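Local coordinates for msDPBB_sym2 protein (Synthetic construct, PDB 7DWW) that is of unknown function but adopts, by computational design, the double-psi beta-barrel that is the core fold of RNA polymerase, at residues R23-E26 and E27-R30; G33-V36 and G37-V40. One frame throughout, in Å; residues are numbered along the deposited sequence.

Interaction 1 of 2, residues R23-E26 and E27-R30; sequences RMDE and ELMR
An N-cap opens helix 26-32, where Asp25 follows strand 21-24 and turns its carboxylate forward to the first helical turn to meet Leu28. The backbone N of Leu28 gives its hydrogen to Asp25 OD2 at 3.0 Å, approaching from above the carboxylate plane, 49° out of it. With Asp25 chi1 at 69°, CG sits between the backbone N and the carbonyl carbon, which lets the carboxylate reach the N-H of Leu28. Asp25 OD1 lies 3.4 Å from Leu28 CB. Regular helix bonding starts at the same residue: Met29 N reaches Asp25 O at 2.9 Å and Arg30 N reaches Glu26 O at 2.8 Å. On the outer face Glu26 and Arg30 run side by side, and Glu26 OE1 stands at the guanidinium edge, 3.9 Å from Arg30 NH1, a long salt bridge. On the inner face the Met24 chain bends at chi3 (56°) and lays CE against Leu28 CG at 3.7 Å, the two side chains crossing at about a right angle, while Met24 CB meets Met29 CG at 3.7 Å. Met24 and Met29 both pack on Val52 of strand 47-54, Met24 also on Val65 of strand 64-67, and Asp25 touches Val60 in a loop.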
ATOM      1  N   ARG A  23       3.386  -1.599   1.818  1.00 28.39           N
ATOM      2  CA  ARG A  23       3.830  -2.971   1.656  1.00 26.70           C
ATOM      3  C   ARG A  23       2.692  -3.796   1.065  1.00 28.05           C
ATOM      4  O   ARG A  23       1.576  -3.785   1.589  1.00 23.58           O
ATOM      5  CB  ARG A  23       4.322  -3.563   2.982  1.00 35.77           C
ATOM      6  CG  ARG A  23       5.426  -2.677   3.638  1.00 41.72           C
ATOM      7  CD  ARG A  23       6.194  -3.396   4.764  1.00 52.28           C
ATOM      8  NE  ARG A  23       7.207  -4.301   4.229  1.00 57.84           N
ATOM      9  CZ  ARG A  23       8.458  -3.942   3.953  1.00 52.89           C
ATOM     10  NH1 ARG A  23       8.855  -2.701   4.183  1.00 54.21           N
ATOM     11  NH2 ARG A  23       9.309  -4.827   3.451  1.00 48.89           N
ATOM     12  N   MET A  24       2.994  -4.468  -0.045  1.00 27.26           N
ATOM     13  CA  MET A  24       2.066  -5.247  -0.856  1.00 33.34           C
ATOM     14  C   MET A  24       2.690  -6.605  -1.133  1.00 34.31           C
ATOM     15  O   MET A  24       3.910  -6.714  -1.261  1.00 30.83           O
ATOM     16  CB  MET A  24       1.793  -4.544  -2.192  1.00 32.75           C
ATOM     17  CG  MET A  24       1.172  -3.169  -2.064  1.00 38.05           C
ATOM     18  SD  MET A  24       1.225  -2.307  -3.659  1.00 43.43           S
ATOM     19  CE  MET A  24       0.356  -3.517  -4.653  1.00 36.83           C
ATOM     20  N   ASP A  25       1.860  -7.645  -1.239  1.00 32.61           N
ATOM     21  CA  ASP A  25       2.416  -8.976  -1.484  1.00 34.34           C
ATOM     22  C   ASP A  25       2.910  -9.096  -2.926  1.00 29.30           C
ATOM     23  O   ASP A  25       2.517  -8.333  -3.828  1.00 26.75           O
ATOM     24  CB  ASP A  25       1.390 -10.080  -1.187  1.00 44.40           C
ATOM     25  CG  ASP A  25       0.249 -10.085  -2.177  1.00 44.92           C
ATOM     26  OD1 ASP A  25      -0.744  -9.358  -1.974  1.00 51.04           O
ATOM     27  OD2 ASP A  25       0.387 -10.763  -3.211  1.00 40.03           O
ATOM     28  N   GLU A  26       3.813 -10.056  -3.137  1.00 30.10           N
ATOM     29  CA  GLU A  26       4.451 -10.216  -4.444  1.00 36.12           C
ATOM     30  C   GLU A  26       3.429 -10.381  -5.582  1.00 37.60           C
ATOM     31  O   GLU A  26       3.558  -9.762  -6.644  1.00 31.07           O
ATOM     32  CB  GLU A  26       5.416 -11.401  -4.429  1.00 39.86           C
ATOM     33  CG  GLU A  26       5.855 -11.844  -5.830  1.00 50.00           C
ATOM     34  CD  GLU A  26       7.339 -12.154  -5.938  1.00 64.85           C
ATOM     35  OE1 GLU A  26       7.940 -11.872  -7.002  1.00 73.27           O
ATOM     36  OE2 GLU A  26       7.905 -12.683  -4.958  1.00 71.75           O
ATOM     37  N   GLU A  27       2.415 -11.228  -5.401  1.00 33.41           N
ATOM     38  CA  GLU A  27       1.456 -11.430  -6.485  1.00 39.28           C
ATOM     39  C   GLU A  27       0.782 -10.120  -6.872  1.00 37.91           C
ATOM     40  O   GLU A  27       0.569  -9.844  -8.061  1.00 33.59           O
ATOM     41  CB  GLU A  27       0.410 -12.474  -6.098  1.00 42.98           C
ATOM     42  CG  GLU A  27       0.931 -13.860  -6.226  1.00 59.86           C
ATOM     43  CD  GLU A  27      -0.129 -14.903  -5.978  1.00 70.08           C
ATOM     44  OE1 GLU A  27      -1.313 -14.632  -6.251  1.00 68.44           O
ATOM     45  OE2 GLU A  27       0.234 -15.983  -5.482  1.00 77.82           O
ATOM     46  N   LEU A  28       0.399  -9.339  -5.866  1.00 30.94           N
ATOM     47  CA  LEU A  28      -0.318  -8.107  -6.144  1.00 31.11           C
ATOM     48  C   LEU A  28       0.601  -7.077  -6.805  1.00 27.97           C
ATOM     49  O   LEU A  28       0.193  -6.380  -7.750  1.00 28.11           O
ATOM     50  CB  LEU A  28      -0.933  -7.571  -4.853  1.00 26.20           C
ATOM     51  CG  LEU A  28      -1.899  -6.413  -5.051  1.00 33.07           C
ATOM     52  CD1 LEU A  28      -2.975  -6.774  -6.031  1.00 36.36           C
ATOM     53  CD2 LEU A  28      -2.482  -5.975  -3.709  1.00 35.01           C
ATOM     54  N   MET A  29       1.855  -6.967  -6.327  1.00 25.24           N
ATOM     55  CA  MET A  29       2.823  -6.101  -7.009  1.00 28.22           C
ATOM     56  C   MET A  29       3.030  -6.536  -8.446  1.00 31.05           C
ATOM     57  O   MET A  29       3.155  -5.693  -9.334  1.00 30.03           O
ATOM     58  CB  MET A  29       4.181  -6.103  -6.293  1.00 23.13           C
ATOM     59  CG  MET A  29       4.121  -5.543  -4.854  1.00 23.95           C
ATOM     60  SD  MET A  29       5.753  -5.494  -4.093  1.00 28.84           S
ATOM     61  CE  MET A  29       6.600  -4.458  -5.299  1.00 25.83           C
ATOM     62  N   ARG A  30       3.100  -7.855  -8.697  1.00 33.88           N
ATOM     63  CA  ARG A  30       3.323  -8.338 -10.064  1.00 34.50           C
ATOM     64  C   ARG A  30       2.171  -7.933 -10.975  1.00 37.38           C
ATOM     65  O   ARG A  30       2.384  -7.449 -12.098  1.00 38.74           O
ATOM     66  CB  ARG A  30       3.478  -9.857 -10.086  1.00 41.72           C
ATOM     67  CG  ARG A  30       4.859 -10.396  -9.876  1.00 50.63           C
ATOM     68  CD  ARG A  30       4.844 -11.918  -9.804  1.00 56.34           C
ATOM     69  NE  ARG A  30       5.126 -12.529 -11.100  1.00 68.46           N
ATOM     70  CZ  ARG A  30       6.191 -13.287 -11.353  1.00 67.75           C
ATOM     71  NH1 ARG A  30       7.079 -13.522 -10.394  1.00 66.57           N
ATOM     72  NH2 ARG A  30       6.368 -13.803 -12.560  1.00 70.22           N
TER

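Interaction 2 of 2, residues G33-V36 and G37-V40; sequences GVKV and GDLV
Lys35 to Asp38 make a type II beta turn, closed by the backbone bond from Asp38 N to Lys35 O at 3.1 Å, with Gly37 at the positive phi (98°) where a side chain would run into Val36 O. Asp38 folds back across the turn: its OD2 accepts from Lys35 N at 2.8 Å, a nearly straight bond (172°) that arrives from above the carboxylate plane. The Lys35 chain passes CG over the same carboxylate and bends at chi4 (-70°) to set Lys35 NZ 2.9 Å from Asp38 OD1, on the syn lone pair, as a salt bridge. Lys35 thus grips the Asp38 carboxylate with both its backbone and its side-chain nitrogen. Replacing Asp38 with an alanine would probably leave Lys35 N without this acceptor and the Lys35 ammonium without this counter-charge, setting the lysine chain free to turn. Ahead of the turn, Gly33 is the C-prime residue of the Schellman motif that ends helix 26-32, and the turn then leads into strand 39-43 of the double-psi barrel. Val34 CB lies 3.5 Å from Asp38 OD2, and Val34 CG1 meets Val40 CG1 at 3.8 Å, with Val40 also resting on Val52 and Ile85.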
ATOM      1  N   GLY A  33       2.251  -4.427 -11.731  1.00 32.64           N
ATOM      2  CA  GLY A  33       3.402  -4.148 -12.604  1.00 32.61           C
ATOM      3  C   GLY A  33       4.405  -3.231 -11.929  1.00 33.09           C
ATOM      4  O   GLY A  33       4.983  -2.403 -12.598  1.00 32.89           O
ATOM      5  N   VAL A  34       4.557  -3.356 -10.622  1.00 28.32           N
ATOM      6  CA  VAL A  34       5.572  -2.537  -9.912  1.00 29.61           C
ATOM      7  C   VAL A  34       6.607  -3.486  -9.330  1.00 27.71           C
ATOM      8  O   VAL A  34       6.324  -4.641  -9.127  1.00 28.84           O
ATOM      9  CB  VAL A  34       4.972  -1.685  -8.782  1.00 28.20           C
ATOM     10  CG1 VAL A  34       4.128  -0.547  -9.306  1.00 29.86           C
ATOM     11  CG2 VAL A  34       4.207  -2.541  -7.809  1.00 25.11           C
ATOM     12  N   LYS A  35       7.785  -2.942  -9.124  1.00 26.53           N
ATOM     13  CA  LYS A  35       8.896  -3.664  -8.472  1.00 29.79           C
ATOM     14  C   LYS A  35       9.210  -2.915  -7.175  1.00 26.51           C
ATOM     15  O   LYS A  35       8.786  -1.788  -7.013  1.00 24.76           O
ATOM     16  CB  LYS A  35      10.130  -3.690  -9.375  1.00 29.88           C
ATOM     17  CG  LYS A  35      10.746  -2.330  -9.625  1.00 30.69           C
ATOM     18  CD  LYS A  35      11.861  -2.349 -10.626  1.00 39.85           C
ATOM     19  CE  LYS A  35      12.417  -0.971 -10.877  1.00 39.69           C
ATOM     20  NZ  LYS A  35      11.454  -0.141 -11.619  1.00 39.10           N
ATOM     21  N   VAL A  36       9.985  -3.544  -6.307  1.00 26.08           N
ATOM     22  CA  VAL A  36      10.326  -2.911  -5.010  1.00 27.08           C
ATOM     23  C   VAL A  36      10.952  -1.534  -5.230  1.00 29.95           C
ATOM     24  O   VAL A  36      11.826  -1.418  -6.062  1.00 29.12           O
ATOM     25  CB  VAL A  36      11.223  -3.845  -4.192  1.00 29.96           C
ATOM     26  CG1 VAL A  36      11.801  -3.150  -2.980  1.00 30.07           C
ATOM     27  CG2 VAL A  36      10.462  -5.085  -3.793  1.00 29.60           C
ATOM     28  N   GLY A  37      10.419  -0.527  -4.548  1.00 26.70           N
ATOM     29  CA  GLY A  37      10.972   0.834  -4.614  1.00 28.43           C
ATOM     30  C   GLY A  37      10.247   1.756  -5.570  1.00 31.69           C
ATOM     31  O   GLY A  37      10.524   2.927  -5.543  1.00 34.40           O
ATOM     32  N   ASP A  38       9.314   1.239  -6.355  1.00 28.44           N
ATOM     33  CA  ASP A  38       8.586   2.086  -7.322  1.00 22.43           C
ATOM     34  C   ASP A  38       7.634   3.041  -6.608  1.00 27.48           C
ATOM     35  O   ASP A  38       7.191   2.751  -5.526  1.00 24.79           O
ATOM     36  CB  ASP A  38       7.746   1.225  -8.266  1.00 24.92           C
ATOM     37  CG  ASP A  38       8.481   0.609  -9.438  1.00 30.26           C
ATOM     38  OD1 ASP A  38       9.561   1.067  -9.738  1.00 32.96           O
ATOM     39  OD2 ASP A  38       7.956  -0.325 -10.018  1.00 30.02           O
ATOM     40  N   LEU A  39       7.375   4.179  -7.226  1.00 25.89           N
ATOM     41  CA  LEU A  39       6.342   5.097  -6.741  1.00 29.30           C
ATOM     42  C   LEU A  39       4.968   4.596  -7.170  1.00 30.15           C
ATOM     43  O   LEU A  39       4.800   4.115  -8.300  1.00 27.13           O
ATOM     44  CB  LEU A  39       6.537   6.497  -7.303  1.00 35.09           C
ATOM     45  CG  LEU A  39       7.651   7.410  -6.810  1.00 43.01           C
ATOM     46  CD1 LEU A  39       7.555   8.636  -7.629  1.00 44.34           C
ATOM     47  CD2 LEU A  39       7.471   7.731  -5.332  1.00 41.06           C
ATOM     48  N   VAL A  40       3.972   4.731  -6.272  1.00 24.59           N
ATOM     49  CA  VAL A  40       2.581   4.414  -6.564  1.00 30.92           C
ATOM     50  C   VAL A  40       1.777   5.539  -5.960  1.00 31.08           C
ATOM     51  O   VAL A  40       2.201   6.174  -4.989  1.00 29.34           O
ATOM     52  CB  VAL A  40       2.113   3.055  -5.969  1.00 22.55           C
ATOM     53  CG1 VAL A  40       2.797   1.886  -6.683  1.00 27.11           C
ATOM     54  CG2 VAL A  40       2.296   3.043  -4.473  1.00 28.57           C
TER

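Interaction 1 starts helix 26-32; interaction 2 begins where it ends, at Gly33, and carries the chain through a turn to strand 39-43. In both, an aspartate carboxylate takes a backbone N-H from above its plane, but interaction 1 reaches forward into the helix, whereas interaction 2 reaches back across a turn and adds a close salt bridge. Met24 and Met29 are buried in the first, Val34 and Val40 in the second; Asp25 is buried, Asp38 partly exposed, and Glu26, Arg30 and Lys35 exposed. They are joined directly: Met29 O lies 3.0 Å from Val34 N, a probable hydrogen bond, and Met29 CE packs beside Lys35 C and Val36 N. Both also reach strand 47-54 through Val52.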